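Local coordinates for BtGH115A (Bacteroides thetaiotaomicron, PDB 5BY3), which probably hydrolyses the alpha-linked 4-O-methyl-glucuronic acid side groups of decorated arabinogalactans, as a family GH115 glycoside hydrolase, at residues S130-W135 with G435-A440; R163-N168 with E197-L202; L204-N209 with Y442-F447; R551-F556 with N604-G609. One frame throughout, in Å; residues are numbered along the deposited sequence. Where two conformers were deposited one is given.

Interaction 1. Residues S130-W135 with G435-A440; sequences SPWEWW and GDIKPA. With NI (nickel (II) ion), chain C.
I437 packs against two indole rings, those of W132 and W135. Its CG2 meets the rim of the W132 ring close to the ring plane, 4.0 Å from CZ3, whereas its CD1 lies over one face of W135, 4.1 Å from CH2. With CG2 anti to the backbone N of I437 and CG1 beside that N (chi1 -52°), the two branches part and each serves one tryptophan. The polar link across the contact comes from K438, whose NZ donates to W135 O over 2.7 Å, in the carbonyl plane and with a C=O...N angle of 151°. Bends at chi3 and chi4 curl the lysine chain onto that oxygen, and the same ammonium forms salt bridges with E441 and E557. A methionine in its place would probably leave W135 O without this donor and the two glutamates without their shared positive charge. Within 130-135 a type I turn runs from S130 to E133, and S130 OG accepts from W132 N in an ST turn. D436 OD2 binds the nickel ion at 2.4 Å together with L404 O and two waters; one of these waters also bridges D436 N and K438 O. Segment 130-135 lies in the loop between helix 113-126 and strand 145-148, whereas 435-440 joins strand 429-433 of the TIM barrel to helix 441-452. Between them helix 193-205 supplies L202 to both tryptophans and to I437, while W135 NE1 donates to R198 O and W132 NE1 hydrogen-bonds E445 OE1 on helix 441-452.

Interaction 2. Residues R163-N168 with E197-L202; sequences RGIFIN and ERIFEL
A single methyl group of I199, on helix 193-205, meets both I165 and I167, two residues apart on the strand side. Along the helix, R198 comes first and turns elsewhere: its NH1 forms a salt bridge with E201 OE1 one turn on, at 3.3 Å, approaching the syn lone pair of the carboxylate while the oxygen sits 18° out of the guanidinium plane. The R198 guanidinium also makes a cation-pi contact with W134. At I199, CG2 is anti to the backbone N (chi1 -56° for CG1), which extends this methyl towards the strand, 4.2 Å from I165 CD1 and 4.5 Å from I167 CD1. On the other side, the less common chi1 of I165 (73°) carries its CG1-CD1 arm to that methyl. The pairing belongs to the beta-alpha unit that opens the TIM barrel: strand 162-166 lies between strands 210-212 and 429-433 in the parallel sheet, and helix 193-205 packs on its outer side. Next in the helix, F200 directs its ring to Y211, whose side chain also touches I165, I167 and I199. E201 has a second cationic partner in R49, and L202 follows with its CB directed to the strand.

Interaction 3. Residues L204-N209 with Y442-F447; sequences LRLRAN and YQIELF
L206, I444 and E445 form this buried contact, in which the C-terminal end of one TIM-barrel helix, 193-205, meets the side of another, 441-452. L206 has the most surface buried by the contact, and its two methyl groups divide the work. CD1 lies 3.8 Å from I444 CG2, and CD2 lies 3.9 Å from E445 CG and 4.1 Å from E445 CB. The leucine side chain stands at about a right angle to both partners; chi1 of -69° sets CG beside the backbone N, and the fork beyond it puts one methyl on each of two neighbouring helix positions. Immediately after L206 the chain leaves helical geometry at R207, whose positive phi of 60° closes the helix in a Schellman motif; R207 N bonds to L204 O at 2.9 Å. I444 gives only its CG2 branch to the leucine, and its side chain also touches V434 and I437 in the loop before its helix. E445 plays a double part. Its aliphatic stem is the surface against which L206 rests, while the chain runs on extended beyond CG to a carboxylate that is buried yet well supplied with partners: OE1 is bonded to both W132 NE1 and W469 NE1, and OE2 forms a salt bridge with R472. These donors probably stabilise the negative charge. P131 also touches L206, and the nearest CA atoms across the contact, those of L206 and E445, are 6.8 Å apart.

Interaction 4. Residues R551-F556 with N604-G609; sequences RQSAYF and NSLENG
S553 and L606 bring the two backbones closest, with their CA atoms 6.7 Å apart: the first turn of helix 552-580, with R551 at its N-cap, faces the loop that follows helix 587-603. These consecutive helices form a helical hairpin, and the contact lies at its open end, where the start of the first helix meets the exit of the second. The loop has no regular structure, and E607 takes positive phi (45°), turning the chain after L606. Two side-chain contacts span the gap. In the polar one, S553 OG donates to E607 OE2 over 2.6 Å; the hydroxyl meets the carboxylate oxygen on its anti side, 16° out of the carboxylate plane. A bend at chi2 (-72°) folds the glutamate back so that its end reaches the serine, and its CG also packs against S553. The position of E607 near the N-terminal end of a helix would probably suit its negative charge. An alanine at S553 would probably leave E607 OE2 without this donor and its bent side chain freer to swing into solvent. In the apolar contact, L606 is directed at the helix and its two methyls reach F556, crossing it obliquely. F556 also meets H602 edge-to-face, and L606 touches E557. The leucine CD2 lies 3.9 Å from F556 CB, and CD1 lies 4.1 Å from F556 CD2.

Overall arrangement
Interactions 1, 2 and 3 form one continuous core, with centres 9 to 10 Å apart. Interactions 2 and 3 draw on the same helix, 193-205, and strand 162-166 of interaction 2 probably hydrogen-bonds the loop after that helix, R163 O to N209 N at 2.9 Å. The loop 130-135 of interaction 1 is joined to interaction 3 by a salt bridge, E133 OE1 to R205 NH2 at 3.1 Å. The nickel ion belongs to interaction 1; I167 of interaction 2 and I444 of interaction 3 have side chains about 9 and 10 Å from it. Interaction 4 stands apart, its nearest atoms about 6 Å from interaction 1 and at least about 10 Å from the others.

Interaction 1. Residues S130-W135 with G435-A440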
# COMPACT_ATOMS: atom_id res chain seq x y z
N SER A 130 -18.59 5.37 5.59
CA SER A 130 -17.25 4.84 5.34
C SER A 130 -16.99 4.67 3.83
O SER A 130 -17.91 4.31 3.07
CB SER A 130 -17.12 3.49 6.06
OG SER A 130 -16.14 2.62 5.50
N PRO A 131 -15.73 4.91 3.38
CA PRO A 131 -15.27 4.41 2.06
C PRO A 131 -15.63 2.94 1.75
O PRO A 131 -15.83 2.59 0.59
CB PRO A 131 -13.74 4.54 2.15
CG PRO A 131 -13.55 5.76 3.01
CD PRO A 131 -14.70 5.78 4.00
N TRP A 132 -15.72 2.11 2.79
CA TRP A 132 -15.95 0.69 2.63
C TRP A 132 -17.42 0.25 2.88
O TRP A 132 -17.71 -0.96 3.01
CB TRP A 132 -15.00 -0.05 3.54
CG TRP A 132 -13.61 0.45 3.41
CD1 TRP A 132 -13.02 1.39 4.15
CD2 TRP A 132 -12.66 0.05 2.43
NE1 TRP A 132 -11.73 1.61 3.72
CE2 TRP A 132 -11.49 0.80 2.65
CE3 TRP A 132 -12.69 -0.87 1.37
CZ2 TRP A 132 -10.35 0.64 1.88
CZ3 TRP A 132 -11.56 -1.03 0.60
CH2 TRP A 132 -10.40 -0.28 0.86
N GLU A 133 -18.31 1.25 2.97
CA GLU A 133 -19.76 1.11 2.90
C GLU A 133 -20.19 -0.10 2.07
O GLU A 133 -20.89 -1.00 2.55
CB GLU A 133 -20.31 2.42 2.30
CG GLU A 133 -21.77 2.44 1.86
CD GLU A 133 -21.98 2.19 0.38
OE1 GLU A 133 -21.30 2.82 -0.46
OE2 GLU A 133 -22.86 1.36 0.07
N TRP A 134 -19.75 -0.13 0.83
CA TRP A 134 -20.03 -1.24 -0.04
C TRP A 134 -18.91 -2.28 -0.01
O TRP A 134 -19.21 -3.49 0.03
CB TRP A 134 -20.27 -0.76 -1.46
CG TRP A 134 -20.89 -1.85 -2.32
CD1 TRP A 134 -22.22 -2.22 -2.37
CD2 TRP A 134 -20.19 -2.70 -3.25
NE1 TRP A 134 -22.38 -3.25 -3.27
CE2 TRP A 134 -21.16 -3.57 -3.82
CE3 TRP A 134 -18.86 -2.79 -3.66
CZ2 TRP A 134 -20.83 -4.53 -4.77
CZ3 TRP A 134 -18.52 -3.75 -4.61
CH2 TRP A 134 -19.51 -4.62 -5.16
N TRP A 135 -17.64 -1.81 -0.01
CA TRP A 135 -16.48 -2.66 -0.29
C TRP A 135 -16.05 -3.55 0.89
O TRP A 135 -15.35 -4.57 0.71
CB TRP A 135 -15.31 -1.83 -0.83
CG TRP A 135 -15.37 -1.59 -2.35
CD1 TRP A 135 -15.94 -0.50 -3.01
CD2 TRP A 135 -14.90 -2.47 -3.37
NE1 TRP A 135 -15.81 -0.67 -4.37
CE2 TRP A 135 -15.17 -1.86 -4.62
CE3 TRP A 135 -14.25 -3.73 -3.36
CZ2 TRP A 135 -14.85 -2.46 -5.83
CZ3 TRP A 135 -13.91 -4.32 -4.55
CH2 TRP A 135 -14.23 -3.70 -5.79
N GLY A 435 -3.05 -5.56 -4.99
CA GLY A 435 -3.50 -6.92 -5.28
C GLY A 435 -4.96 -6.87 -5.73
O GLY A 435 -5.29 -6.17 -6.70
N ASP A 436 -5.82 -7.58 -4.97
CA ASP A 436 -7.28 -7.66 -5.25
C ASP A 436 -8.10 -6.62 -4.51
O ASP A 436 -9.33 -6.77 -4.43
CB ASP A 436 -7.83 -9.03 -4.84
CG ASP A 436 -7.02 -10.19 -5.39
OD1 ASP A 436 -7.16 -10.48 -6.60
OD2 ASP A 436 -6.28 -10.84 -4.61
N ILE A 437 -7.44 -5.58 -3.97
CA ILE A 437 -8.05 -4.63 -3.00
C ILE A 437 -8.32 -5.31 -1.64
O ILE A 437 -7.63 -5.03 -0.67
CB ILE A 437 -9.32 -3.88 -3.52
CG1 ILE A 437 -9.06 -3.21 -4.91
CG2 ILE A 437 -9.88 -2.96 -2.44
CD1 ILE A 437 -10.32 -2.66 -5.60
N LYS A 438 -9.31 -6.20 -1.56
CA LYS A 438 -9.54 -6.97 -0.32
C LYS A 438 -8.40 -8.01 -0.23
O LYS A 438 -8.09 -8.61 -1.24
CB LYS A 438 -10.96 -7.59 -0.32
CG LYS A 438 -12.05 -6.54 -0.62
CD LYS A 438 -13.48 -7.09 -0.76
CE LYS A 438 -13.99 -7.68 0.54
NZ LYS A 438 -13.94 -6.71 1.68
N PRO A 439 -7.75 -8.21 0.92
CA PRO A 439 -8.17 -7.70 2.21
C PRO A 439 -7.14 -6.70 2.82
O PRO A 439 -6.62 -6.94 3.90
CB PRO A 439 -8.20 -8.99 3.03
CG PRO A 439 -6.94 -9.73 2.56
CD PRO A 439 -6.85 -9.38 1.07
N ALA A 440 -6.85 -5.63 2.10
CA ALA A 440 -5.86 -4.61 2.45
C ALA A 440 -6.54 -3.29 2.71
O ALA A 440 -5.89 -2.21 2.63
CB ALA A 440 -4.89 -4.41 1.27
NI NI C . -4.48 -11.07 -3.05
O HOH W 1 -5.37 -8.77 -2.48
O HOH W 2 -4.52 -13.24 -4.26

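Interaction 2. Residues R163-N168 with E197-L202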
# COMPACT_ATOMS: atom_id res chain seq x y z
N ARG A 163 -2.83 10.25 -6.83
CA ARG A 163 -2.81 9.14 -5.89
C ARG A 163 -3.76 8.08 -6.34
O ARG A 163 -4.87 8.33 -6.79
CB ARG A 163 -3.04 9.61 -4.45
CG ARG A 163 -4.18 10.56 -4.33
CD ARG A 163 -4.02 11.82 -3.49
NE ARG A 163 -5.36 12.39 -3.68
CZ ARG A 163 -5.70 13.26 -4.64
NH1 ARG A 163 -4.77 13.81 -5.44
NH2 ARG A 163 -6.97 13.62 -4.76
N GLY A 164 -3.31 6.86 -6.24
CA GLY A 164 -4.10 5.85 -6.87
C GLY A 164 -3.63 4.50 -6.52
O GLY A 164 -2.68 4.33 -5.75
N ILE A 165 -4.31 3.53 -7.13
CA ILE A 165 -4.03 2.13 -6.91
C ILE A 165 -3.77 1.43 -8.22
O ILE A 165 -4.20 1.87 -9.28
CB ILE A 165 -5.22 1.44 -6.17
CG1 ILE A 165 -6.43 1.24 -7.11
CG2 ILE A 165 -5.54 2.18 -4.85
CD1 ILE A 165 -7.56 0.39 -6.53
N PHE A 166 -3.11 0.30 -8.11
CA PHE A 166 -2.87 -0.62 -9.18
C PHE A 166 -3.48 -2.02 -8.84
O PHE A 166 -2.97 -2.70 -7.97
CB PHE A 166 -1.31 -0.66 -9.38
CG PHE A 166 -0.81 -1.69 -10.39
CD1 PHE A 166 -1.60 -2.13 -11.47
CD2 PHE A 166 0.49 -2.22 -10.26
CE1 PHE A 166 -1.13 -3.07 -12.38
CE2 PHE A 166 0.96 -3.15 -11.17
CZ PHE A 166 0.16 -3.56 -12.25
N ILE A 167 -4.57 -2.44 -9.50
CA ILE A 167 -5.02 -3.82 -9.35
C ILE A 167 -4.03 -4.71 -10.12
O ILE A 167 -3.84 -4.51 -11.33
CB ILE A 167 -6.48 -4.09 -9.82
CG1 ILE A 167 -7.54 -3.58 -8.86
CG2 ILE A 167 -6.76 -5.59 -9.86
CD1 ILE A 167 -7.48 -2.12 -8.53
N ASN A 168 -3.41 -5.66 -9.41
CA ASN A 168 -2.32 -6.53 -9.91
C ASN A 168 -2.40 -7.87 -9.23
O ASN A 168 -3.01 -7.97 -8.18
CB ASN A 168 -0.96 -5.91 -9.54
CG ASN A 168 0.21 -6.47 -10.36
OD1 ASN A 168 0.06 -6.81 -11.54
ND2 ASN A 168 1.38 -6.49 -9.75
N GLU A 197 -16.85 0.86 -12.34
CA GLU A 197 -17.63 1.87 -11.63
C GLU A 197 -17.57 1.67 -10.10
O GLU A 197 -17.44 2.65 -9.35
CB GLU A 197 -19.06 1.91 -12.14
CG GLU A 197 -19.15 2.33 -13.60
CD GLU A 197 -20.55 2.18 -14.18
OE1 GLU A 197 -21.20 1.12 -13.95
OE2 GLU A 197 -20.99 3.11 -14.90
N ARG A 198 -17.64 0.41 -9.65
CA ARG A 198 -17.47 0.08 -8.25
C ARG A 198 -16.09 0.46 -7.68
O ARG A 198 -16.02 1.04 -6.60
CB ARG A 198 -17.76 -1.40 -7.97
CG ARG A 198 -19.24 -1.73 -7.86
CD ARG A 198 -19.99 -0.96 -6.78
NE ARG A 198 -21.38 -1.42 -6.77
CZ ARG A 198 -22.39 -0.96 -6.02
NH1 ARG A 198 -22.25 0.04 -5.14
NH2 ARG A 198 -23.57 -1.53 -6.18
N ILE A 199 -15.01 0.13 -8.41
CA ILE A 199 -13.66 0.54 -8.05
C ILE A 199 -13.52 2.06 -8.01
O ILE A 199 -12.96 2.62 -7.04
CB ILE A 199 -12.61 -0.09 -8.98
CG1 ILE A 199 -12.75 -1.62 -8.95
CG2 ILE A 199 -11.21 0.35 -8.54
CD1 ILE A 199 -11.87 -2.38 -9.94
N PHE A 200 -14.08 2.73 -9.02
CA PHE A 200 -14.01 4.18 -9.06
C PHE A 200 -14.78 4.88 -7.94
O PHE A 200 -14.29 5.91 -7.41
CB PHE A 200 -14.35 4.75 -10.43
CG PHE A 200 -13.61 4.12 -11.59
CD1 PHE A 200 -12.32 3.62 -11.46
CD2 PHE A 200 -14.22 4.05 -12.84
CE1 PHE A 200 -11.67 3.06 -12.55
CE2 PHE A 200 -13.58 3.47 -13.94
CZ PHE A 200 -12.30 2.99 -13.80
N GLU A 201 -15.93 4.33 -7.53
CA GLU A 201 -16.59 4.80 -6.29
C GLU A 201 -15.64 4.74 -5.09
O GLU A 201 -15.59 5.64 -4.25
CB GLU A 201 -17.75 3.89 -5.87
CG GLU A 201 -19.04 4.05 -6.62
CD GLU A 201 -20.09 3.04 -6.17
OE1 GLU A 201 -19.96 2.37 -5.11
OE2 GLU A 201 -21.06 2.91 -6.91
N LEU A 202 -14.92 3.62 -5.00
CA LEU A 202 -14.04 3.42 -3.87
C LEU A 202 -12.96 4.48 -3.92
O LEU A 202 -12.64 5.05 -2.87
CB LEU A 202 -13.47 2.00 -3.87
CG LEU A 202 -12.43 1.60 -2.83
CD1 LEU A 202 -12.89 1.82 -1.41
CD2 LEU A 202 -12.08 0.14 -3.07

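Interaction 3. Residues L204-N209 with Y442-F447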
# COMPACT_ATOMS: atom_id res chain seq x y z
N LEU A 204 -12.99 7.47 -5.45
CA LEU A 204 -13.62 8.75 -5.11
C LEU A 204 -13.76 8.93 -3.60
O LEU A 204 -13.32 9.95 -3.03
CB LEU A 204 -14.99 8.87 -5.80
CG LEU A 204 -15.07 9.07 -7.33
CD1 LEU A 204 -16.43 9.57 -7.80
CD2 LEU A 204 -13.98 9.98 -7.88
N ARG A 205 -14.31 7.91 -2.94
CA ARG A 205 -14.53 7.98 -1.50
C ARG A 205 -13.21 8.03 -0.73
O ARG A 205 -13.18 8.52 0.40
CB ARG A 205 -15.33 6.79 -1.02
CG ARG A 205 -16.78 6.80 -1.40
CD ARG A 205 -17.46 5.64 -0.64
NE ARG A 205 -18.85 5.37 -1.01
CZ ARG A 205 -19.87 6.20 -0.78
NH1 ARG A 205 -19.66 7.40 -0.24
NH2 ARG A 205 -21.11 5.85 -1.14
N LEU A 206 -12.14 7.48 -1.32
CA LEU A 206 -10.80 7.55 -0.76
C LEU A 206 -10.02 8.82 -1.16
O LEU A 206 -8.87 9.03 -0.71
CB LEU A 206 -10.01 6.28 -1.10
CG LEU A 206 -10.41 4.96 -0.46
CD1 LEU A 206 -9.72 3.81 -1.17
CD2 LEU A 206 -10.11 4.95 1.03
N ARG A 207 -10.66 9.66 -1.98
CA ARG A 207 -10.09 10.89 -2.61
C ARG A 207 -8.90 10.62 -3.52
O ARG A 207 -8.02 11.45 -3.64
CB ARG A 207 -9.72 12.01 -1.61
CG ARG A 207 -10.75 12.39 -0.56
CD ARG A 207 -10.35 11.76 0.76
NE ARG A 207 -10.86 12.53 1.88
CZ ARG A 207 -10.41 12.48 3.13
NH1 ARG A 207 -9.40 11.69 3.50
NH2 ARG A 207 -11.00 13.27 4.00
N ALA A 208 -8.85 9.44 -4.10
CA ALA A 208 -7.81 9.04 -5.02
C ALA A 208 -8.30 9.49 -6.39
O ALA A 208 -9.53 9.66 -6.61
CB ALA A 208 -7.61 7.53 -4.98
N ASN A 209 -7.36 9.73 -7.31
CA ASN A 209 -7.74 10.23 -8.64
C ASN A 209 -7.24 9.42 -9.81
O ASN A 209 -7.65 9.68 -10.95
CB ASN A 209 -7.39 11.72 -8.81
CG ASN A 209 -5.93 12.02 -8.56
OD1 ASN A 209 -5.09 11.12 -8.52
ND2 ASN A 209 -5.62 13.32 -8.38
N TYR A 442 -7.50 -1.65 5.18
CA TYR A 442 -6.96 -0.72 6.12
C TYR A 442 -5.71 -0.01 5.55
O TYR A 442 -5.70 1.25 5.53
CB TYR A 442 -6.69 -1.36 7.51
CG TYR A 442 -6.06 -0.30 8.40
CD1 TYR A 442 -6.81 0.80 8.83
CD2 TYR A 442 -4.69 -0.32 8.71
CE1 TYR A 442 -6.24 1.80 9.57
CE2 TYR A 442 -4.11 0.70 9.47
CZ TYR A 442 -4.91 1.75 9.89
OH TYR A 442 -4.39 2.77 10.63
N GLN A 443 -4.70 -0.76 5.10
CA GLN A 443 -3.44 -0.16 4.57
C GLN A 443 -3.69 0.84 3.42
O GLN A 443 -3.05 1.90 3.35
CB GLN A 443 -2.43 -1.21 4.12
CG GLN A 443 -1.86 -2.11 5.23
CD GLN A 443 -2.65 -3.41 5.49
OE1 GLN A 443 -3.81 -3.55 5.06
NE2 GLN A 443 -2.03 -4.36 6.19
N ILE A 444 -4.66 0.51 2.56
CA ILE A 444 -5.06 1.31 1.44
C ILE A 444 -5.58 2.64 1.96
O ILE A 444 -5.19 3.70 1.46
CB ILE A 444 -6.14 0.58 0.59
CG1 ILE A 444 -5.53 -0.66 -0.10
CG2 ILE A 444 -6.78 1.52 -0.45
CD1 ILE A 444 -6.55 -1.64 -0.68
N GLU A 445 -6.42 2.62 2.97
CA GLU A 445 -6.98 3.86 3.45
C GLU A 445 -5.91 4.69 4.17
O GLU A 445 -5.88 5.93 4.06
CB GLU A 445 -8.18 3.62 4.36
CG GLU A 445 -8.92 4.89 4.73
CD GLU A 445 -10.20 4.64 5.50
OE1 GLU A 445 -10.81 3.56 5.35
OE2 GLU A 445 -10.62 5.55 6.25
N LEU A 446 -5.02 4.03 4.90
CA LEU A 446 -3.89 4.72 5.49
C LEU A 446 -3.07 5.44 4.40
O LEU A 446 -2.87 6.64 4.47
CB LEU A 446 -3.02 3.74 6.29
CG LEU A 446 -1.78 4.32 7.01
CD1 LEU A 446 -2.12 5.46 8.00
CD2 LEU A 446 -1.02 3.18 7.69
N PHE A 447 -2.62 4.70 3.40
CA PHE A 447 -1.91 5.26 2.28
C PHE A 447 -2.66 6.46 1.69
O PHE A 447 -2.06 7.48 1.41
CB PHE A 447 -1.72 4.15 1.23
CG PHE A 447 -0.67 4.44 0.19
CD1 PHE A 447 -1.02 5.08 -1.01
CD2 PHE A 447 0.65 4.04 0.38
CE1 PHE A 447 -0.05 5.34 -1.98
CE2 PHE A 447 1.62 4.29 -0.59
CZ PHE A 447 1.25 4.93 -1.77

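Interaction 4. Residues R551-F556 with N604-G609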
# COMPACT_ATOMS: atom_id res chain seq x y z
N ARG A 551 -22.96 -4.64 11.18
CA ARG A 551 -21.51 -4.70 10.99
C ARG A 551 -20.78 -6.06 11.18
O ARG A 551 -19.57 -6.09 11.36
CB ARG A 551 -20.83 -3.45 11.61
CG ARG A 551 -20.48 -2.46 10.50
CD ARG A 551 -21.30 -1.18 10.42
NE ARG A 551 -20.41 -0.15 10.92
CZ ARG A 551 -20.60 1.15 10.94
NH1 ARG A 551 -21.71 1.69 10.45
NH2 ARG A 551 -19.65 1.90 11.46
N GLN A 552 -21.53 -7.16 11.07
CA GLN A 552 -21.02 -8.52 11.35
C GLN A 552 -20.19 -9.03 10.20
O GLN A 552 -19.18 -9.72 10.41
CB GLN A 552 -22.15 -9.54 11.63
CG GLN A 552 -22.94 -9.33 12.92
CD GLN A 552 -22.18 -9.74 14.18
OE1 GLN A 552 -21.26 -10.60 14.14
NE2 GLN A 552 -22.55 -9.11 15.31
N SER A 553 -20.63 -8.73 8.98
CA SER A 553 -19.82 -9.02 7.80
C SER A 553 -18.50 -8.21 7.77
O SER A 553 -17.45 -8.77 7.50
CB SER A 553 -20.65 -8.80 6.53
OG SER A 553 -21.77 -9.68 6.51
N ALA A 554 -18.54 -6.93 8.09
CA ALA A 554 -17.30 -6.14 8.15
C ALA A 554 -16.37 -6.72 9.19
O ALA A 554 -15.12 -6.73 9.03
CB ALA A 554 -17.59 -4.68 8.47
N TYR A 555 -16.95 -7.25 10.25
CA TYR A 555 -16.10 -7.85 11.26
C TYR A 555 -15.41 -9.10 10.71
O TYR A 555 -14.23 -9.31 10.94
CB TYR A 555 -16.89 -8.13 12.54
CG TYR A 555 -16.02 -8.57 13.71
CD1 TYR A 555 -15.19 -7.66 14.38
CD2 TYR A 555 -16.02 -9.90 14.12
CE1 TYR A 555 -14.39 -8.06 15.44
CE2 TYR A 555 -15.24 -10.31 15.19
CZ TYR A 555 -14.43 -9.40 15.84
OH TYR A 555 -13.68 -9.83 16.88
N PHE A 556 -16.12 -9.93 9.96
CA PHE A 556 -15.48 -11.14 9.50
C PHE A 556 -14.36 -10.77 8.51
O PHE A 556 -13.24 -11.26 8.59
CB PHE A 556 -16.47 -12.15 8.90
CG PHE A 556 -15.85 -13.51 8.64
CD1 PHE A 556 -15.86 -14.49 9.63
CD2 PHE A 556 -15.22 -13.79 7.42
CE1 PHE A 556 -15.24 -15.73 9.41
CE2 PHE A 556 -14.62 -15.02 7.18
CZ PHE A 556 -14.64 -16.00 8.17
N ASN A 604 -16.37 -16.51 1.38
CA ASN A 604 -16.89 -16.62 0.04
C ASN A 604 -18.41 -16.81 0.02
O ASN A 604 -19.02 -16.87 -1.05
CB ASN A 604 -16.13 -17.75 -0.69
CG ASN A 604 -14.81 -17.26 -1.32
OD1 ASN A 604 -14.78 -16.24 -2.02
ND2 ASN A 604 -13.73 -18.00 -1.07
N SER A 605 -19.03 -16.89 1.21
CA SER A 605 -20.47 -17.16 1.34
C SER A 605 -21.21 -16.08 2.12
O SER A 605 -22.43 -16.07 2.16
CB SER A 605 -20.74 -18.56 1.93
OG SER A 605 -20.30 -18.65 3.27
N LEU A 606 -20.45 -15.17 2.74
CA LEU A 606 -21.00 -13.97 3.39
C LEU A 606 -21.85 -13.16 2.41
O LEU A 606 -21.58 -13.15 1.19
CB LEU A 606 -19.85 -13.02 3.78
CG LEU A 606 -18.73 -13.30 4.74
CD1 LEU A 606 -17.59 -12.42 4.31
CD2 LEU A 606 -19.11 -12.92 6.16
N GLU A 607 -22.84 -12.46 2.97
CA GLU A 607 -23.77 -11.57 2.25
C GLU A 607 -24.33 -12.18 0.95
O GLU A 607 -24.24 -11.58 -0.13
CB GLU A 607 -23.12 -10.20 2.02
CG GLU A 607 -22.80 -9.44 3.30
CD GLU A 607 -24.01 -8.87 4.06
OE1 GLU A 607 -25.11 -8.68 3.48
OE2 GLU A 607 -23.84 -8.59 5.27
N ASN A 608 -24.93 -13.36 1.11
CA ASN A 608 -25.37 -14.31 0.06
C ASN A 608 -24.24 -15.11 -0.54
O ASN A 608 -24.09 -16.31 -0.25
CB ASN A 608 -26.28 -13.69 -1.01
CG ASN A 608 -27.62 -13.28 -0.44
OD1 ASN A 608 -28.01 -13.74 0.65
ND2 ASN A 608 -28.33 -12.40 -1.15
N GLY A 609 -23.46 -14.43 -1.35
CA GLY A 609 -22.12 -14.84 -1.78
C GLY A 609 -21.68 -13.58 -2.51
O GLY A 609 -21.22 -13.66 -3.66